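Local coordinates for galactitol-1-phosphate 5-dehydrogenase (Escherichia coli, PDB 4UEJ), which oxidises galactitol 1-phosphate to D-tagatose 6-phosphate with NAD(+) as a zinc-containing dehydrogenase of the alcohol dehydrogenase family, at residues A[1-5]-A[117-121]; A[153-157]-A[283-287]; A[206-210]-A[223-227]. All coordinates share one frame; numbering follows the deposited sequence.

From the N terminus, contact 1 joins the first strand, 2-7, to residues 117-121, which lead into strand 120-124, closing a long loop that includes much of the GroES-like part of the chain. After it, contact 2 closes a second long loop by setting the end of helix 143-155 against strand 282-285, outermost within this chain in the parallel Rossmann sheet. Contact 3 is nested inside that second loop: it joins strand 208-211, at the other end of the same sheet, to the end of helix 217-223 and the turn after it. Contacts 2 and 3 have centres about 22 Å apart, whereas contact 1 lies across the centre of the chain from both.

Contact 1. Residues A[1-5]-A[117-121]; sequences MKSVV and FAEYI
A glutamate side chain takes the place of a strand partner here: the carboxylate of Glu119 turns back on the main chain of residues 1-5 and accepts the N-H of Lys2. This happens beside a single antiparallel beta bridge, Ser3 with Ala118, which joins the N-terminal strand 2-7 to the segment leading into strand 120-124, in the GroES-like domain of this zinc-dependent dehydrogenase. The two form a non-hydrogen-bonded pair, bracketed by Val4 N to Phe117 O (2.9 Å) and Glu119 N to Lys2 O (3.2 Å). Past Ala118 the backbone of Glu119 leaves the extended shape (phi -73°, psi -37°), and no further bridge follows. Its side chain continues the hydrogen bonding instead. CG lies anti to the carbonyl carbon and the chain runs on extended, bringing OE2 to 2.6 Å from Lys2 N in a nearly straight bond (168° at the hydrogen). OE2 uses its anti lone pair, facing away from OE1, and also touches Met1 CA. Lys2 NZ stays 5.1 Å from Glu119 OE2, too far for a salt bridge, though its charge would probably stabilise the carboxylate through space.

At the other end, Val4 CB meets Phe117 CB at 3.9 Å, the two side chains crossing at a slant; beyond them Phe326 of helix 323-333 meets the Phe117 ring. The side chain of Phe117 lies about 7 Å from those of His59 and Cys38, both ligands of a zinc ion. Met1, whose amino group bonds to Glu16, fills the corner where the chain turns into strand 120-124. Its SD lies at the edge of the Tyr120 ring, a Met-aromatic contact 5.4 Å from the centroid, while Met1 CE rests on Ala118 CB at 4.0 Å.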
loop_
_atom_site.group_PDB
_atom_site.type_symbol
_atom_site.label_atom_id
_atom_site.label_comp_id
_atom_site.label_asym_id
_atom_site.label_seq_id
_atom_site.Cartn_x
_atom_site.Cartn_y
_atom_site.Cartn_z
ATOM N N MET A 1 15.337 37.609 -24.063
ATOM C CA MET A 1 15.944 36.521 -23.306
ATOM C C MET A 1 15.691 35.176 -23.959
ATOM O O MET A 1 14.705 34.995 -24.681
ATOM C CB MET A 1 15.415 36.484 -21.874
ATOM C CG MET A 1 14.038 35.868 -21.741
ATOM S SD MET A 1 13.648 35.356 -20.048
ATOM C CE MET A 1 12.238 34.292 -20.346
ATOM N N LYS A 2 16.575 34.228 -23.673
ATOM C CA LYS A 2 16.485 32.889 -24.233
ATOM C C LYS A 2 15.687 31.961 -23.341
ATOM O O LYS A 2 15.601 32.163 -22.130
ATOM C CB LYS A 2 17.878 32.293 -24.451
ATOM C CG LYS A 2 18.632 32.858 -25.639
ATOM C CD LYS A 2 19.970 32.161 -25.809
ATOM C CE LYS A 2 20.738 32.758 -26.976
ATOM N NZ LYS A 2 20.729 34.249 -26.938
ATOM N N SER A 3 15.113 30.937 -23.958
ATOM C CA SER A 3 14.488 29.845 -23.224
ATOM C C SER A 3 14.451 28.608 -24.106
ATOM O O SER A 3 14.612 28.700 -25.325
ATOM C CB SER A 3 13.074 30.222 -22.770
ATOM O OG SER A 3 12.253 30.523 -23.884
ATOM N N VAL A 4 14.243 27.449 -23.493
ATOM C CA VAL A 4 14.037 26.234 -24.261
ATOM C C VAL A 4 12.547 25.947 -24.350
ATOM O O VAL A 4 11.853 25.882 -23.337
ATOM C CB VAL A 4 14.760 25.032 -23.647
ATOM C CG1 VAL A 4 14.638 23.824 -24.565
ATOM C CG2 VAL A 4 16.218 25.366 -23.412
ATOM N N VAL A 5 12.056 25.793 -25.571
ATOM C CA VAL A 5 10.641 25.542 -25.786
ATOM C C VAL A 5 10.434 24.203 -26.483
ATOM O O VAL A 5 11.016 23.943 -27.537
ATOM C CB VAL A 5 9.997 26.667 -26.620
ATOM C CG1 VAL A 5 8.521 26.406 -26.796
ATOM C CG2 VAL A 5 10.224 28.017 -25.950
ATOM N N PHE A 117 13.600 26.503 -17.675
ATOM C CA PHE A 117 14.540 26.449 -18.796
ATOM C C PHE A 117 14.516 27.796 -19.499
ATOM O O PHE A 117 14.117 27.908 -20.665
ATOM C CB PHE A 117 14.202 25.308 -19.763
ATOM C CG PHE A 117 14.340 23.948 -19.146
ATOM C CD1 PHE A 117 15.189 23.752 -18.070
ATOM C CD2 PHE A 117 13.614 22.866 -19.628
ATOM C CE1 PHE A 117 15.302 22.496 -17.482
ATOM C CE2 PHE A 117 13.730 21.612 -19.048
ATOM C CZ PHE A 117 14.577 21.423 -17.981
ATOM N N ALA A 118 14.954 28.816 -18.765
ATOM C CA ALA A 118 14.863 30.204 -19.198
ATOM C C ALA A 118 15.881 31.051 -18.449
ATOM O O ALA A 118 16.363 30.644 -17.405
ATOM C CB ALA A 118 13.453 30.734 -18.967
ATOM N N GLU A 119 16.211 32.231 -18.972
ATOM C CA GLU A 119 17.150 33.111 -18.285
ATOM C C GLU A 119 16.533 33.765 -17.059
ATOM O O GLU A 119 17.205 33.968 -16.048
ATOM C CB GLU A 119 17.667 34.195 -19.224
ATOM C CG GLU A 119 18.584 33.696 -20.295
ATOM C CD GLU A 119 19.113 34.833 -21.136
ATOM O OE1 GLU A 119 19.962 35.599 -20.631
ATOM O OE2 GLU A 119 18.661 34.974 -22.291
ATOM N N TYR A 120 15.253 34.106 -17.165
ATOM C CA TYR A 120 14.520 34.703 -16.059
ATOM C C TYR A 120 13.144 34.084 -15.920
ATOM O O TYR A 120 12.559 33.614 -16.895
ATOM C CB TYR A 120 14.354 36.213 -16.247
ATOM C CG TYR A 120 15.642 36.993 -16.304
ATOM C CD1 TYR A 120 16.338 37.126 -17.497
ATOM C CD2 TYR A 120 16.147 37.631 -15.175
ATOM C CE1 TYR A 120 17.512 37.855 -17.566
ATOM C CE2 TYR A 120 17.332 38.370 -15.239
ATOM C CZ TYR A 120 18.005 38.475 -16.438
ATOM O OH TYR A 120 19.179 39.201 -16.521
ATOM N N ILE A 121 12.627 34.092 -14.702
ATOM C CA ILE A 121 11.252 33.672 -14.487
ATOM C C ILE A 121 10.612 34.507 -13.377
ATOM O O ILE A 121 11.290 34.944 -12.452
ATOM C CB ILE A 121 11.186 32.162 -14.153
ATOM C CG1 ILE A 121 9.738 31.663 -14.193
ATOM C CG2 ILE A 121 11.883 31.865 -12.808
ATOM C CD1 ILE A 121 9.594 30.156 -13.982
#

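Contact 2. Residues A[153-157]-A[283-287]; sequences FHLAQ and VIGSW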
loop_
_atom_site.group_PDB
_atom_site.type_symbol
_atom_site.label_atom_id
_atom_site.label_comp_id
_atom_site.label_asym_id
_atom_site.label_seq_id
_atom_site.Cartn_x
_atom_site.Cartn_y
_atom_site.Cartn_z
ATOM N N PHE A 153 10.649 9.074 2.452
ATOM C CA PHE A 153 11.118 8.677 3.793
ATOM C C PHE A 153 10.209 9.220 4.899
ATOM O O PHE A 153 9.901 8.534 5.878
ATOM C CB PHE A 153 12.556 9.154 4.049
ATOM C CG PHE A 153 13.588 8.492 3.179
ATOM C CD1 PHE A 153 13.352 7.255 2.603
ATOM C CD2 PHE A 153 14.796 9.121 2.921
ATOM C CE1 PHE A 153 14.308 6.645 1.799
ATOM C CE2 PHE A 153 15.758 8.510 2.114
ATOM C CZ PHE A 153 15.505 7.285 1.542
ATOM N N HIS A 154 9.786 10.468 4.749
ATOM C CA HIS A 154 8.902 11.090 5.728
ATOM C C HIS A 154 7.580 10.342 5.845
ATOM O O HIS A 154 7.102 10.087 6.950
ATOM C CB HIS A 154 8.642 12.551 5.353
ATOM C CG HIS A 154 7.725 13.261 6.298
ATOM N ND1 HIS A 154 6.953 14.336 5.918
ATOM C CD2 HIS A 154 7.463 13.056 7.611
ATOM C CE1 HIS A 154 6.248 14.759 6.953
ATOM N NE2 HIS A 154 6.541 13.999 7.993
ATOM N N LEU A 155 7.004 9.968 4.711
ATOM C CA LEU A 155 5.732 9.229 4.735
ATOM C C LEU A 155 5.901 7.871 5.393
ATOM O O LEU A 155 4.958 7.349 5.964
ATOM C CB LEU A 155 5.177 9.040 3.332
ATOM C CG LEU A 155 4.689 10.322 2.643
ATOM C CD1 LEU A 155 4.234 9.986 1.236
ATOM C CD2 LEU A 155 3.572 10.971 3.432
ATOM N N ALA A 156 7.107 7.323 5.320
ATOM C CA ALA A 156 7.409 6.019 5.910
ATOM C C ALA A 156 7.862 6.114 7.361
ATOM O O ALA A 156 8.270 5.113 7.941
ATOM C CB ALA A 156 8.473 5.310 5.093
ATOM N N GLN A 157 7.776 7.310 7.935
ATOM C CA GLN A 157 8.183 7.580 9.315
ATOM C C GLN A 157 9.692 7.360 9.495
ATOM O O GLN A 157 10.152 6.909 10.543
ATOM C CB GLN A 157 7.389 6.722 10.310
ATOM C CG GLN A 157 5.923 7.128 10.466
ATOM C CD GLN A 157 5.072 6.781 9.253
ATOM O OE1 GLN A 157 5.104 5.652 8.750
ATOM N NE2 GLN A 157 4.303 7.755 8.775
ATOM N N VAL A 283 2.107 -0.407 1.506
ATOM C CA VAL A 283 2.463 0.260 0.264
ATOM C C VAL A 283 2.042 1.719 0.429
ATOM O O VAL A 283 0.884 2.006 0.720
ATOM C CB VAL A 283 1.779 -0.394 -0.949
ATOM C CG1 VAL A 283 2.140 0.335 -2.235
ATOM C CG2 VAL A 283 2.173 -1.860 -1.052
ATOM N N ILE A 284 3.000 2.614 0.244
ATOM C CA ILE A 284 2.857 4.031 0.562
ATOM C C ILE A 284 2.948 4.826 -0.718
ATOM O O ILE A 284 4.005 4.879 -1.345
ATOM C CB ILE A 284 3.966 4.476 1.544
ATOM C CG1 ILE A 284 3.888 3.668 2.847
ATOM C CG2 ILE A 284 3.938 5.987 1.794
ATOM C CD1 ILE A 284 5.167 3.728 3.679
ATOM N N GLY A 285 1.843 5.423 -1.139
ATOM C CA GLY A 285 1.896 6.277 -2.310
ATOM C C GLY A 285 2.542 7.581 -1.907
ATOM O O GLY A 285 2.205 8.162 -0.862
ATOM N N SER A 286 3.491 8.034 -2.720
ATOM C CA SER A 286 4.173 9.277 -2.431
ATOM C C SER A 286 3.948 10.196 -3.616
ATOM O O SER A 286 4.016 9.770 -4.770
ATOM C CB SER A 286 5.674 9.049 -2.172
ATOM O OG SER A 286 6.277 10.246 -1.695
ATOM N N TRP A 287 3.618 11.447 -3.341
ATOM C CA TRP A 287 3.328 12.351 -4.438
ATOM C C TRP A 287 3.954 13.665 -4.132
ATOM O O TRP A 287 3.709 14.266 -3.078
ATOM C CB TRP A 287 1.827 12.511 -4.673
ATOM C CG TRP A 287 1.515 13.259 -5.942
ATOM C CD1 TRP A 287 0.800 14.420 -6.061
ATOM C CD2 TRP A 287 1.929 12.908 -7.266
ATOM N NE1 TRP A 287 0.730 14.801 -7.381
ATOM C CE2 TRP A 287 1.422 13.893 -8.141
ATOM C CE3 TRP A 287 2.669 11.848 -7.803
ATOM C CZ2 TRP A 287 1.631 13.849 -9.518
ATOM C CZ3 TRP A 287 2.882 11.811 -9.165
ATOM C CH2 TRP A 287 2.364 12.805 -10.009
#
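A Schellman motif ends helix 143-155, and in this last turn Leu155 and Ala156 lie on Ile284 of strand 282-285, an outermost strand of the parallel Rossmann sheet within the subunit. Gln157, the C-prime residue, has the positive phi of the motif; its N bonds to His154 O at 3.0 Å, and Gly158 N reaches back to Phe153 O. No hydrogen bond links the two segments; the contact is made by van der Waals touch, mostly of aliphatic carbons. The branches of Ile284 divide the work. CG2, anti to the backbone N, presses on Leu155 CB at 3.6 Å, while the other arm carries CD1 to Ala156, 3.9 Å from both its CA and its CB. Leu155 spans the next part of the strand. With CG anti to its carbonyl carbon (chi1 -69°) and the chain extended from there, its CD1 passes beyond Ile284 to Gly285 O at 3.4 Å and to Ser286 OG at 3.6 Å. One methyl thus reaches both a backbone oxygen and a hydroxyl just where the strand gives way to loop. The side chain of Ser286 lies about 8 Å from the bound glycerol.

Farther across the same sheet, Phe153 packs on Leu232 and Leu234 of strand 231-235, while Gln255 NE2 of the intervening strand 255-258 bonds to Ala156 O. The subunit interface is close by: Leu155 touches Glu280 of the second subunit, Trp287 N bonds to that same Glu280, and Val283 pairs antiparallel with a strand of that subunit, so the sheet continues through the dimer.

Contact 3. Residues A[206-210]-A[223-227]; sequences AMQTF and VLREL
The CG1 methyl of Val223 is the main bump, seated over the shallow hollow between Gln208 OE1 (3.4 Å) and Phe210 CZ (3.6 Å). The ring enters edge-first between Val223 and Leu224, with Leu224 CG in the ring plane, 3.7 Å from Phe210 CE2. Alongside, the extended Gln208 side chain sets NE2 into the notch between two leucine methyls, 3.8 Å from Leu224 CD2 and 4.0 Å from Leu227 CD1. The amide is held by polar partners too: NE2 gives hydrogen bonds to Thr189 OG1 and to a water, 2.9 Å away, which in turn donates to Val223 O. That water bridges the two segments, between which there is no direct hydrogen bond. At the outer margin Met207, bent at chi2 and chi3, meets Leu227 tip to tip, SD to CD1 at 4.1 Å.

The contact belongs to the Rossmann crossover that leaves outermost strand 208-211, passes through helix 217-223 and returns as strand 231-235. Strand 187-192 flanks strand 208-211 and touches Phe210 and Leu227, while Leu224 reaches further across the sheet to Ile165 of strand 163-167.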
loop_
_atom_site.group_PDB
_atom_site.type_symbol
_atom_site.label_atom_id
_atom_site.label_comp_id
_atom_site.label_asym_id
_atom_site.label_seq_id
_atom_site.Cartn_x
_atom_site.Cartn_y
_atom_site.Cartn_z
ATOM N N ALA A 206 25.717 2.528 -0.826
ATOM C CA ALA A 206 24.977 1.264 -0.905
ATOM C C ALA A 206 25.951 0.135 -0.583
ATOM O O ALA A 206 27.064 0.112 -1.092
ATOM C CB ALA A 206 24.335 1.068 -2.282
ATOM N N MET A 207 25.555 -0.776 0.295
ATOM C CA MET A 207 26.472 -1.836 0.699
ATOM C C MET A 207 26.410 -3.005 -0.275
ATOM O O MET A 207 27.316 -3.841 -0.316
ATOM C CB MET A 207 26.184 -2.283 2.129
ATOM C CG MET A 207 24.718 -2.466 2.476
ATOM S SD MET A 207 24.110 -4.125 2.110
ATOM C CE MET A 207 25.207 -5.121 3.107
ATOM N N GLN A 208 25.351 -3.047 -1.079
ATOM C CA GLN A 208 25.268 -4.003 -2.176
ATOM C C GLN A 208 24.317 -3.522 -3.263
ATOM O O GLN A 208 23.460 -2.669 -3.016
ATOM C CB GLN A 208 24.816 -5.358 -1.664
ATOM C CG GLN A 208 23.389 -5.340 -1.173
ATOM C CD GLN A 208 23.027 -6.604 -0.433
ATOM O OE1 GLN A 208 23.753 -7.606 -0.495
ATOM N NE2 GLN A 208 21.910 -6.567 0.282
ATOM N N THR A 209 24.495 -4.076 -4.460
ATOM C CA THR A 209 23.694 -3.737 -5.628
ATOM C C THR A 209 23.263 -4.996 -6.378
ATOM O O THR A 209 24.023 -5.960 -6.490
ATOM C CB THR A 209 24.457 -2.826 -6.610
ATOM O OG1 THR A 209 25.665 -3.472 -7.042
ATOM C CG2 THR A 209 24.813 -1.497 -5.954
ATOM N N PHE A 210 22.034 -4.985 -6.881
ATOM C CA PHE A 210 21.531 -6.053 -7.730
ATOM C C PHE A 210 21.221 -5.515 -9.123
ATOM O O PHE A 210 20.478 -4.538 -9.273
ATOM C CB PHE A 210 20.257 -6.677 -7.139
ATOM C CG PHE A 210 20.398 -7.144 -5.713
ATOM C CD1 PHE A 210 21.597 -7.661 -5.241
ATOM C CD2 PHE A 210 19.311 -7.100 -4.852
ATOM C CE1 PHE A 210 21.713 -8.101 -3.929
ATOM C CE2 PHE A 210 19.417 -7.539 -3.539
ATOM C CZ PHE A 210 20.623 -8.043 -3.080
ATOM N N VAL A 223 19.702 -13.323 -1.374
ATOM C CA VAL A 223 20.772 -12.488 -0.849
ATOM C C VAL A 223 20.260 -11.611 0.296
ATOM O O VAL A 223 20.976 -11.357 1.267
ATOM C CB VAL A 223 21.400 -11.601 -1.942
ATOM C CG1 VAL A 223 22.394 -10.644 -1.324
ATOM C CG2 VAL A 223 22.098 -12.465 -2.995
ATOM N N LEU A 224 19.017 -11.149 0.178
ATOM C CA LEU A 224 18.439 -10.252 1.177
ATOM C C LEU A 224 17.975 -10.931 2.460
ATOM O O LEU A 224 17.532 -10.244 3.369
ATOM C CB LEU A 224 17.246 -9.497 0.594
ATOM C CG LEU A 224 17.544 -8.430 -0.450
ATOM C CD1 LEU A 224 16.260 -8.023 -1.169
ATOM C CD2 LEU A 224 18.206 -7.233 0.217
ATOM N N ARG A 225 18.068 -12.259 2.539
ATOM C CA ARG A 225 17.544 -12.986 3.700
ATOM C C ARG A 225 17.930 -12.375 5.053
ATOM O O ARG A 225 17.064 -12.169 5.912
ATOM C CB ARG A 225 17.997 -14.448 3.661
ATOM C CG ARG A 225 17.229 -15.299 2.659
ATOM C CD ARG A 225 15.779 -15.486 3.083
ATOM N NE ARG A 225 15.654 -16.345 4.260
ATOM C CZ ARG A 225 14.504 -16.607 4.877
ATOM N NH1 ARG A 225 13.374 -16.075 4.428
ATOM N NH2 ARG A 225 14.485 -17.396 5.942
ATOM N N GLU A 226 19.212 -12.066 5.232
ATOM C CA GLU A 226 19.679 -11.506 6.499
ATOM C C GLU A 226 19.148 -10.096 6.742
ATOM O O GLU A 226 19.133 -9.610 7.875
ATOM C CB GLU A 226 21.208 -11.480 6.537
ATOM C CG GLU A 226 21.873 -12.769 6.123
ATOM C CD GLU A 226 23.385 -12.699 6.273
ATOM O OE1 GLU A 226 23.910 -11.587 6.508
ATOM O OE2 GLU A 226 24.047 -13.751 6.152
ATOM N N LEU A 227 18.725 -9.429 5.675
ATOM C CA LEU A 227 18.256 -8.058 5.776
ATOM C C LEU A 227 16.778 -7.954 5.461
ATOM O O LEU A 227 16.325 -6.906 5.012
ATOM C CB LEU A 227 19.020 -7.145 4.819
ATOM C CG LEU A 227 20.509 -6.975 5.104
ATOM C CD1 LEU A 227 21.077 -5.964 4.137
ATOM C CD2 LEU A 227 20.739 -6.543 6.539
HETATM O O HOH W 1 21.543 -8.757 2.119
#